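Membrane-bound lytic murein transglycosylase (Agrobacterium tumefaciens, PDB 2PNW) probably cleaves the glycan strands of peptidoglycan between N-acetylmuramic acid and N-acetylglucosamine, as a membrane-bound lytic transglycosylase of the MltA type. Local coordinates at residues A[9-20]-A[357-365]; A[29-40]-A[57-65]. All coordinates share one frame; numbering follows the deposited sequence.

Contact 1: A[9-20]-A[357-365]; sequences IDEVSFRDLPGW and DFYILLPRI
Tyr359 on strand 353-363 meets Leu17, Val12 and Pro18, which lie in the loop that follows strand 8-11. Its side chain can be followed outward. A chi1 of -53° sets CG anti to the carbonyl carbon and turns the ring toward Leu17 of the loop. Tyr359 CB is 4.2 Å from Leu17 CD1. At CG and CD1 the ring is covered on one face by that same methyl. Leu17 CD1 stands 3.9 Å from the Tyr359 ring centroid, 24° off the normal, a CH-pi contact shifted toward the rim. The two side chains run past each other in opposite directions. Val12 CG2 also reaches Tyr359 CD1, at 4.0 Å, and its side chain crosses the tyrosine at about a right angle. Farther out, CE2 and CZ approach Pro18 CD. At the tip, Tyr359 OH lies 3.7 Å from both Pro18 CD and Asp16 O; the latter is a contact without a hydrogen bond.

Leu361, two residues on, takes the next place. Leu361 CD2 touches Phe14 CE1 at 3.9 Å, while its CD1 lies in plane at the edge of the Phe14 ring. Phe14 CD1 in turn sits 3.5 Å above the plane of the Trp20 ring, over its centre. Trp20 NE1 is hydrogen-bonded to Glu80 OE2 of helix 72-82.

The loop holds its own shape. Ser13 N donates to Asp16 OD2 at 3.0 Å, nearly straight at 169°. Ser13 OG accepts from Arg15 N in an ST turn. A type II turn then runs from Leu17 to Trp20.

Strand 83-89 pairs antiparallel with both strand 8-11 and strand 353-363. The N-terminal loop thus packs apolar side chains on a strand of the 3D domain, consistent with the double-psi beta-barrel fold of that clan.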
loop_
_atom_site.group_PDB
_atom_site.type_symbol
_atom_site.label_atom_id
_atom_site.label_comp_id
_atom_site.label_asym_id
_atom_site.label_seq_id
_atom_site.Cartn_x
_atom_site.Cartn_y
_atom_site.Cartn_z
ATOM N N ILE A 9 19.212 -4.564 13.065
ATOM C CA ILE A 9 18.614 -5.870 12.851
ATOM C C ILE A 9 19.526 -6.936 13.419
ATOM O O ILE A 9 20.734 -6.926 13.185
ATOM C CB ILE A 9 18.231 -6.170 11.366
ATOM C CG1 ILE A 9 19.471 -6.437 10.505
ATOM C CG2 ILE A 9 17.337 -5.061 10.792
ATOM C CD1 ILE A 9 19.140 -6.874 9.078
ATOM N N ASP A 10 18.932 -7.842 14.175
ATOM C CA ASP A 10 19.683 -8.825 14.927
ATOM C C ASP A 10 19.157 -10.223 14.688
ATOM O O ASP A 10 17.958 -10.465 14.780
ATOM C CB ASP A 10 19.600 -8.485 16.411
ATOM C CG ASP A 10 20.132 -7.098 16.711
ATOM O OD1 ASP A 10 21.369 -6.911 16.646
ATOM O OD2 ASP A 10 19.310 -6.192 16.983
ATOM N N GLU A 11 20.071 -11.145 14.402
ATOM C CA GLU A 11 19.693 -12.525 14.123
ATOM C C GLU A 11 18.945 -13.158 15.296
ATOM O O GLU A 11 19.316 -12.966 16.456
ATOM C CB GLU A 11 20.929 -13.351 13.776
ATOM C CG GLU A 11 20.613 -14.787 13.403
ATOM C CD GLU A 11 21.811 -15.561 12.897
ATOM O OE1 GLU A 11 22.939 -15.030 12.910
ATOM O OE2 GLU A 11 21.621 -16.718 12.476
ATOM N N VAL A 12 17.880 -13.893 14.978
ATOM C CA VAL A 12 17.186 -14.742 15.938
ATOM C C VAL A 12 17.078 -16.128 15.313
ATOM O O VAL A 12 17.539 -16.345 14.181
ATOM C CB VAL A 12 15.774 -14.219 16.307
ATOM C CG1 VAL A 12 15.841 -12.893 17.058
ATOM C CG2 VAL A 12 14.865 -14.099 15.054
ATOM N N SER A 13 16.490 -17.058 16.060
ATOM C CA SER A 13 16.175 -18.389 15.596
ATOM C C SER A 13 14.686 -18.446 15.278
ATOM O O SER A 13 13.918 -17.624 15.789
ATOM C CB SER A 13 16.506 -19.395 16.709
ATOM O OG SER A 13 15.688 -20.554 16.605
ATOM N N PHE A 14 14.266 -19.414 14.457
ATOM C CA PHE A 14 12.836 -19.557 14.145
ATOM C C PHE A 14 12.001 -19.875 15.400
ATOM O O PHE A 14 10.825 -19.525 15.467
ATOM C CB PHE A 14 12.586 -20.559 13.005
ATOM C CG PHE A 14 12.822 -19.975 11.624
ATOM C CD1 PHE A 14 11.809 -19.277 10.961
ATOM C CD2 PHE A 14 14.049 -20.133 10.993
ATOM C CE1 PHE A 14 12.023 -18.738 9.677
ATOM C CE2 PHE A 14 14.277 -19.597 9.711
ATOM C CZ PHE A 14 13.251 -18.892 9.061
ATOM N N ARG A 15 12.642 -20.496 16.400
ATOM C CA ARG A 15 12.062 -20.668 17.746
ATOM C C ARG A 15 11.718 -19.358 18.453
ATOM O O ARG A 15 10.907 -19.352 19.366
ATOM C CB ARG A 15 13.011 -21.456 18.657
ATOM C CG ARG A 15 12.850 -22.954 18.583
ATOM C CD ARG A 15 13.724 -23.561 17.511
ATOM N NE ARG A 15 14.380 -24.779 17.992
ATOM C CZ ARG A 15 15.244 -25.503 17.279
ATOM N NH1 ARG A 15 15.566 -25.142 16.038
ATOM N NH2 ARG A 15 15.784 -26.597 17.809
ATOM N N ASP A 16 12.346 -18.259 18.047
ATOM C CA ASP A 16 12.091 -16.963 18.661
ATOM C C ASP A 16 10.895 -16.216 18.051
ATOM O O ASP A 16 10.501 -15.160 18.549
ATOM C CB ASP A 16 13.347 -16.092 18.589
ATOM C CG ASP A 16 14.504 -16.656 19.415
ATOM O OD1 ASP A 16 14.268 -17.028 20.592
ATOM O OD2 ASP A 16 15.649 -16.720 18.893
ATOM N N LEU A 17 10.340 -16.745 16.964
ATOM C CA LEU A 17 9.225 -16.089 16.282
ATOM C C LEU A 17 7.936 -16.615 16.874
ATOM O O LEU A 17 7.550 -17.746 16.595
ATOM C CB LEU A 17 9.275 -16.345 14.764
ATOM C CG LEU A 17 10.088 -15.452 13.809
ATOM C CD1 LEU A 17 11.457 -15.120 14.339
ATOM C CD2 LEU A 17 10.197 -16.144 12.436
ATOM N N PRO A 18 7.273 -15.806 17.721
ATOM C CA PRO A 18 6.090 -16.302 18.421
ATOM C C PRO A 18 4.984 -16.687 17.448
ATOM O O PRO A 18 4.607 -15.888 16.577
ATOM C CB PRO A 18 5.671 -15.116 19.292
ATOM C CG PRO A 18 6.916 -14.283 19.429
ATOM C CD PRO A 18 7.570 -14.407 18.083
ATOM N N GLY A 19 4.510 -17.922 17.576
ATOM C CA GLY A 19 3.461 -18.446 16.728
ATOM C C GLY A 19 3.922 -18.960 15.372
ATOM O O GLY A 19 3.098 -19.394 14.590
ATOM N N TRP A 20 5.226 -18.911 15.099
ATOM C CA TRP A 20 5.786 -19.437 13.837
ATOM C C TRP A 20 5.269 -20.844 13.564
ATOM O O TRP A 20 4.731 -21.132 12.487
ATOM C CB TRP A 20 7.329 -19.432 13.862
ATOM C CG TRP A 20 7.941 -20.158 12.691
ATOM C CD1 TRP A 20 8.496 -21.410 12.689
ATOM C CD2 TRP A 20 8.019 -19.684 11.347
ATOM N NE1 TRP A 20 8.936 -21.733 11.423
ATOM C CE2 TRP A 20 8.646 -20.691 10.580
ATOM C CE3 TRP A 20 7.635 -18.491 10.718
ATOM C CZ2 TRP A 20 8.888 -20.550 9.207
ATOM C CZ3 TRP A 20 7.886 -18.345 9.347
ATOM C CH2 TRP A 20 8.504 -19.372 8.612
ATOM N N ASP A 357 5.979 -6.636 16.572
ATOM C CA ASP A 357 7.390 -6.964 16.389
ATOM C C ASP A 357 7.571 -7.405 14.935
ATOM O O ASP A 357 6.818 -8.263 14.463
ATOM C CB ASP A 357 7.827 -8.100 17.343
ATOM C CG ASP A 357 7.894 -7.653 18.828
ATOM O OD1 ASP A 357 8.046 -6.441 19.098
ATOM O OD2 ASP A 357 7.803 -8.532 19.717
ATOM N N PHE A 358 8.548 -6.814 14.244
ATOM C CA PHE A 358 8.869 -7.158 12.840
ATOM C C PHE A 358 10.105 -8.050 12.769
ATOM O O PHE A 358 11.123 -7.717 13.362
ATOM C CB PHE A 358 9.169 -5.876 12.044
ATOM C CG PHE A 358 7.945 -5.165 11.533
ATOM C CD1 PHE A 358 6.880 -4.874 12.379
ATOM C CD2 PHE A 358 7.873 -4.773 10.199
ATOM C CE1 PHE A 358 5.737 -4.219 11.904
ATOM C CE2 PHE A 358 6.750 -4.096 9.707
ATOM C CZ PHE A 358 5.675 -3.824 10.562
ATOM N N TYR A 359 10.030 -9.173 12.054
ATOM C CA TYR A 359 11.218 -9.998 11.801
ATOM C C TYR A 359 11.315 -10.164 10.294
ATOM O O TYR A 359 10.342 -10.567 9.666
ATOM C CB TYR A 359 11.118 -11.392 12.453
ATOM C CG TYR A 359 10.794 -11.427 13.935
ATOM C CD1 TYR A 359 11.809 -11.594 14.885
ATOM C CD2 TYR A 359 9.479 -11.303 14.386
ATOM C CE1 TYR A 359 11.522 -11.630 16.245
ATOM C CE2 TYR A 359 9.172 -11.325 15.759
ATOM C CZ TYR A 359 10.205 -11.498 16.681
ATOM O OH TYR A 359 9.909 -11.558 18.040
ATOM N N ILE A 360 12.469 -9.871 9.711
ATOM C CA ILE A 360 12.649 -10.041 8.264
ATOM C C ILE A 360 13.383 -11.364 8.012
ATOM O O ILE A 360 14.277 -11.760 8.793
ATOM C CB ILE A 360 13.369 -8.800 7.609
ATOM C CG1 ILE A 360 13.369 -8.897 6.075
ATOM C CG2 ILE A 360 14.806 -8.630 8.140
ATOM C CD1 ILE A 360 13.948 -7.631 5.383
ATOM N N LEU A 361 13.000 -12.074 6.952
ATOM C CA LEU A 361 13.680 -13.318 6.619
ATOM C C LEU A 361 14.603 -13.029 5.449
ATOM O O LEU A 361 14.136 -12.690 4.352
ATOM C CB LEU A 361 12.695 -14.433 6.268
ATOM C CG LEU A 361 11.603 -14.870 7.262
ATOM C CD1 LEU A 361 10.998 -16.198 6.799
ATOM C CD2 LEU A 361 12.126 -15.016 8.669
ATOM N N LEU A 362 15.911 -13.130 5.679
ATOM C CA LEU A 362 16.876 -12.858 4.597
ATOM C C LEU A 362 17.289 -14.132 3.905
ATOM O O LEU A 362 17.559 -15.129 4.572
ATOM C CB LEU A 362 18.123 -12.135 5.122
ATOM C CG LEU A 362 17.914 -10.865 5.946
ATOM C CD1 LEU A 362 19.241 -10.189 6.211
ATOM C CD2 LEU A 362 16.976 -9.907 5.201
ATOM N N PRO A 363 17.380 -14.099 2.560
ATOM C CA PRO A 363 17.940 -15.208 1.806
ATOM C C PRO A 363 19.304 -15.545 2.412
ATOM O O PRO A 363 20.068 -14.630 2.788
ATOM C CB PRO A 363 18.139 -14.612 0.407
ATOM C CG PRO A 363 17.130 -13.505 0.302
ATOM C CD PRO A 363 16.976 -12.970 1.685
ATOM N N ARG A 364 19.622 -16.834 2.522
ATOM C CA ARG A 364 20.762 -17.197 3.366
ATOM C C ARG A 364 22.133 -16.721 2.872
ATOM O O ARG A 364 22.988 -16.414 3.697
ATOM C CB ARG A 364 20.687 -18.649 3.906
ATOM C CG ARG A 364 21.202 -19.749 3.035
ATOM C CD ARG A 364 20.877 -21.143 3.648
ATOM N NE ARG A 364 21.383 -21.306 5.012
ATOM C CZ ARG A 364 20.648 -21.219 6.125
ATOM N NH1 ARG A 364 21.227 -21.380 7.310
ATOM N NH2 ARG A 364 19.337 -20.964 6.070
ATOM N N ILE A 365 22.312 -16.553 1.559
ATOM C CA ILE A 365 23.558 -15.931 1.040
ATOM C C ILE A 365 23.706 -14.460 1.432
ATOM O O ILE A 365 24.815 -14.012 1.756
ATOM C CB ILE A 365 23.765 -16.067 -0.508
ATOM C CG1 ILE A 365 22.753 -15.204 -1.291
ATOM C CG2 ILE A 365 23.759 -17.550 -0.939
ATOM C CD1 ILE A 365 23.236 -14.690 -2.675
#

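Contact 2: A[29-40]-A[57-65]; sequences FPAMATILSHLR and LVSLLELAE
Helices 29-39 and 57-65 pass 9.4 Å apart at a signed crossing angle of -125°, and their CA atoms come nearest at Met32 and Leu61. Leu61 is a knob among Met32, Ile35, Leu36 and Leu39. Its two methyls part: Leu61 CD2 lies 3.7 Å from Met32 CB, and Leu61 CD1 lies 3.7 Å from Ile35 CG2. Leu36 is the reciprocal knob, set among Val58, Leu61, Glu62 and Glu65. The Leu39 and Val58 side chains run past each other in opposite directions, with Leu39 CD1 3.8 Å from Val58 CG2. At the other end Met32 bends at chi3 (-69°), and its CE meets Ala64 CB while resting over one face of the Phe29 ring.

Arg40 closes the edge of the interface. Its chain, extended from CG to NE, brings the guanidinium end-on to Glu65. Arg40 NH1 binds Glu65 OE2 at 2.9 Å and Arg40 NH2 binds Glu65 OE1 at 2.8 Å, both on the syn side. Arg40 NH2 also donates to the anti lone pair of Glu62 OE2, at 3.0 Å. These three bonds should limit rotation of the guanidinium, and Leu36 CD2 packs on one of its faces. The contact is a knobs-into-holes helix pair with an apolar centre and a salt-bridge network at its solvent-facing edge.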
loop_
_atom_site.group_PDB
_atom_site.type_symbol
_atom_site.label_atom_id
_atom_site.label_comp_id
_atom_site.label_asym_id
_atom_site.label_seq_id
_atom_site.Cartn_x
_atom_site.Cartn_y
_atom_site.Cartn_z
ATOM N N PHE A 29 3.607 -19.054 -1.672
ATOM C CA PHE A 29 4.322 -19.703 -2.761
ATOM C C PHE A 29 3.850 -19.254 -4.150
ATOM O O PHE A 29 4.697 -18.851 -4.986
ATOM C CB PHE A 29 4.353 -21.222 -2.534
ATOM C CG PHE A 29 5.289 -21.604 -1.427
ATOM C CD1 PHE A 29 4.903 -21.468 -0.094
ATOM C CD2 PHE A 29 6.581 -22.024 -1.713
ATOM C CE1 PHE A 29 5.774 -21.782 0.937
ATOM C CE2 PHE A 29 7.476 -22.332 -0.680
ATOM C CZ PHE A 29 7.061 -22.212 0.651
ATOM N N PRO A 30 2.518 -19.235 -4.392
ATOM C CA PRO A 30 2.105 -18.577 -5.626
ATOM C C PRO A 30 2.513 -17.099 -5.713
ATOM O O PRO A 30 2.788 -16.619 -6.794
ATOM C CB PRO A 30 0.573 -18.676 -5.603
ATOM C CG PRO A 30 0.271 -19.827 -4.716
ATOM C CD PRO A 30 1.360 -19.796 -3.657
ATOM N N ALA A 31 2.488 -16.380 -4.596
ATOM C CA ALA A 31 2.874 -14.964 -4.619
ATOM C C ALA A 31 4.356 -14.842 -4.991
ATOM O O ALA A 31 4.719 -13.981 -5.796
ATOM C CB ALA A 31 2.597 -14.301 -3.264
ATOM N N MET A 32 5.202 -15.690 -4.406
ATOM C CA MET A 32 6.644 -15.694 -4.756
ATOM C C MET A 32 6.840 -16.029 -6.250
ATOM O O MET A 32 7.706 -15.451 -6.926
ATOM C CB MET A 32 7.420 -16.695 -3.871
ATOM C CG MET A 32 7.720 -16.193 -2.413
ATOM S SD MET A 32 8.955 -17.230 -1.487
ATOM C CE MET A 32 7.905 -18.693 -1.325
ATOM N N ALA A 33 6.042 -16.964 -6.776
ATOM C CA ALA A 33 6.077 -17.238 -8.232
ATOM C C ALA A 33 5.716 -16.004 -9.093
ATOM O O ALA A 33 6.304 -15.778 -10.170
ATOM C CB ALA A 33 5.170 -18.451 -8.577
ATOM N N THR A 34 4.764 -15.185 -8.636
ATOM C CA THR A 34 4.413 -13.997 -9.411
ATOM C C THR A 34 5.567 -12.982 -9.373
ATOM O O THR A 34 5.815 -12.298 -10.373
ATOM C CB THR A 34 3.080 -13.285 -8.953
ATOM O OG1 THR A 34 3.218 -12.791 -7.618
ATOM C CG2 THR A 34 1.913 -14.248 -8.985
ATOM N N ILE A 35 6.232 -12.873 -8.222
ATOM C CA ILE A 35 7.391 -11.958 -8.088
ATOM C C ILE A 35 8.514 -12.425 -9.016
ATOM O O ILE A 35 9.122 -11.611 -9.720
ATOM C CB ILE A 35 7.908 -11.910 -6.650
ATOM C CG1 ILE A 35 6.804 -11.370 -5.714
ATOM C CG2 ILE A 35 9.108 -10.928 -6.544
ATOM C CD1 ILE A 35 7.119 -11.729 -4.237
ATOM N N LEU A 36 8.760 -13.739 -9.028
ATOM C CA LEU A 36 9.850 -14.265 -9.878
ATOM C C LEU A 36 9.564 -14.020 -11.363
ATOM O O LEU A 36 10.441 -13.569 -12.107
ATOM C CB LEU A 36 10.117 -15.748 -9.601
ATOM C CG LEU A 36 11.319 -16.406 -10.330
ATOM C CD1 LEU A 36 12.655 -15.638 -10.148
ATOM C CD2 LEU A 36 11.490 -17.841 -9.866
ATOM N N SER A 37 8.339 -14.313 -11.788
ATOM C CA SER A 37 7.904 -14.025 -13.155
ATOM C C SER A 37 8.084 -12.552 -13.491
ATOM O O SER A 37 8.568 -12.201 -14.578
ATOM C CB SER A 37 6.431 -14.466 -13.338
ATOM O OG SER A 37 5.995 -14.247 -14.670
ATOM N N HIS A 38 7.679 -11.672 -12.574
ATOM C CA HIS A 38 7.842 -10.247 -12.801
ATOM C C HIS A 38 9.335 -9.890 -12.953
ATOM O O HIS A 38 9.715 -9.158 -13.883
ATOM C CB HIS A 38 7.217 -9.429 -11.664
ATOM C CG HIS A 38 7.509 -7.966 -11.757
ATOM N ND1 HIS A 38 6.939 -7.157 -12.721
ATOM C CD2 HIS A 38 8.320 -7.168 -11.024
ATOM C CE1 HIS A 38 7.402 -5.923 -12.586
ATOM N NE2 HIS A 38 8.242 -5.905 -11.567
ATOM N N LEU A 39 10.178 -10.378 -12.044
ATOM C CA LEU A 39 11.601 -9.969 -12.069
ATOM C C LEU A 39 12.351 -10.544 -13.268
ATOM O O LEU A 39 13.419 -10.032 -13.638
ATOM C CB LEU A 39 12.296 -10.336 -10.766
ATOM C CG LEU A 39 11.793 -9.549 -9.549
ATOM C CD1 LEU A 39 12.496 -10.027 -8.320
ATOM C CD2 LEU A 39 12.032 -8.016 -9.728
ATOM N N ARG A 40 11.787 -11.592 -13.874
ATOM C CA ARG A 40 12.370 -12.161 -15.107
ATOM C C ARG A 40 11.952 -11.399 -16.358
ATOM O O ARG A 40 12.436 -11.703 -17.459
ATOM C CB ARG A 40 11.972 -13.624 -15.248
ATOM C CG ARG A 40 12.732 -14.525 -14.269
ATOM C CD ARG A 40 12.179 -15.946 -14.318
ATOM N NE ARG A 40 13.045 -16.887 -13.608
ATOM C CZ ARG A 40 12.688 -18.122 -13.253
ATOM N NH1 ARG A 40 11.457 -18.579 -13.514
ATOM N NH2 ARG A 40 13.560 -18.899 -12.617
ATOM N N LEU A 57 17.170 -11.631 -3.546
ATOM C CA LEU A 57 15.801 -12.156 -3.421
ATOM C C LEU A 57 15.522 -13.258 -4.444
ATOM O O LEU A 57 14.922 -14.278 -4.115
ATOM C CB LEU A 57 14.778 -11.035 -3.587
ATOM C CG LEU A 57 13.282 -11.440 -3.700
ATOM C CD1 LEU A 57 12.751 -12.073 -2.414
ATOM C CD2 LEU A 57 12.415 -10.265 -4.134
ATOM N N VAL A 58 15.945 -13.047 -5.686
ATOM C CA VAL A 58 15.745 -14.042 -6.753
ATOM C C VAL A 58 16.334 -15.401 -6.362
ATOM O O VAL A 58 15.757 -16.433 -6.654
ATOM C CB VAL A 58 16.290 -13.532 -8.114
ATOM C CG1 VAL A 58 16.485 -14.687 -9.120
ATOM C CG2 VAL A 58 15.320 -12.494 -8.689
ATOM N N SER A 59 17.446 -15.409 -5.636
ATOM C CA SER A 59 18.016 -16.688 -5.243
ATOM C C SER A 59 17.039 -17.484 -4.375
ATOM O O SER A 59 16.890 -18.691 -4.593
ATOM C CB SER A 59 19.406 -16.544 -4.588
ATOM O OG SER A 59 19.293 -15.934 -3.316
ATOM N N LEU A 60 16.334 -16.812 -3.452
ATOM C CA LEU A 60 15.278 -17.456 -2.640
ATOM C C LEU A 60 14.075 -17.885 -3.483
ATOM O O LEU A 60 13.560 -19.000 -3.331
ATOM C CB LEU A 60 14.823 -16.538 -1.497
ATOM C CG LEU A 60 13.748 -17.042 -0.508
ATOM C CD1 LEU A 60 14.244 -18.264 0.284
ATOM C CD2 LEU A 60 13.392 -15.939 0.435
ATOM N N LEU A 61 13.643 -17.003 -4.390
ATOM C CA LEU A 61 12.490 -17.277 -5.231
ATOM C C LEU A 61 12.722 -18.497 -6.113
ATOM O O LEU A 61 11.807 -19.290 -6.335
ATOM C CB LEU A 61 12.158 -16.060 -6.112
ATOM C CG LEU A 61 11.849 -14.763 -5.350
ATOM C CD1 LEU A 61 11.563 -13.669 -6.385
ATOM C CD2 LEU A 61 10.676 -14.949 -4.403
ATOM N N GLU A 62 13.953 -18.642 -6.605
ATOM C CA GLU A 62 14.298 -19.781 -7.453
ATOM C C GLU A 62 14.327 -21.095 -6.688
ATOM O O GLU A 62 13.938 -22.140 -7.228
ATOM C CB GLU A 62 15.583 -19.503 -8.237
ATOM C CG GLU A 62 15.330 -18.441 -9.323
ATOM C CD GLU A 62 16.486 -18.282 -10.304
ATOM O OE1 GLU A 62 17.641 -18.238 -9.856
ATOM O OE2 GLU A 62 16.229 -18.199 -11.522
ATOM N N LEU A 63 14.754 -21.051 -5.430
ATOM C CA LEU A 63 14.646 -22.227 -4.566
ATOM C C LEU A 63 13.194 -22.646 -4.360
ATOM O O LEU A 63 12.876 -23.848 -4.376
ATOM C CB LEU A 63 15.296 -21.958 -3.213
ATOM C CG LEU A 63 16.827 -21.963 -3.246
ATOM C CD1 LEU A 63 17.343 -21.412 -1.935
ATOM C CD2 LEU A 63 17.380 -23.356 -3.531
ATOM N N ALA A 64 12.307 -21.667 -4.169
ATOM C CA ALA A 64 10.883 -21.962 -4.010
ATOM C C ALA A 64 10.346 -22.600 -5.284
ATOM O O ALA A 64 9.567 -23.550 -5.213
ATOM C CB ALA A 64 10.070 -20.689 -3.650
ATOM N N GLU A 65 10.753 -22.066 -6.440
ATOM C CA GLU A 65 10.310 -22.560 -7.749
ATOM C C GLU A 65 10.661 -24.044 -7.914
ATOM O O GLU A 65 9.871 -24.825 -8.452
ATOM C CB GLU A 65 10.996 -21.757 -8.870
ATOM C CG GLU A 65 10.736 -22.264 -10.290
ATOM C CD GLU A 65 11.455 -21.452 -11.373
ATOM O OE1 GLU A 65 12.648 -21.124 -11.230
ATOM O OE2 GLU A 65 10.810 -21.139 -12.383
#

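Both segments of contact 2 lie between the two segments of contact 1 in sequence, and the two centres are about 20 Å apart. They meet through the end of strand 353-363 and the start of helix 364-367. Pro363 CG is 4.2 Å from Leu60 CB, and Ile365 CG1 is 4.1 Å from Ser59 OG. Helix 57-65 therefore packs against the C-terminal segment on one side and helix 29-39 on another. Helix 72-82 is also shared: its Phe79 touches Trp20 and Leu361 of contact 1, and its Phe78 touches Phe29, Leu60 and Ala64 of contact 2. The two contacts and helix 72-82 thus tie N-terminal elements to the C-terminal strand.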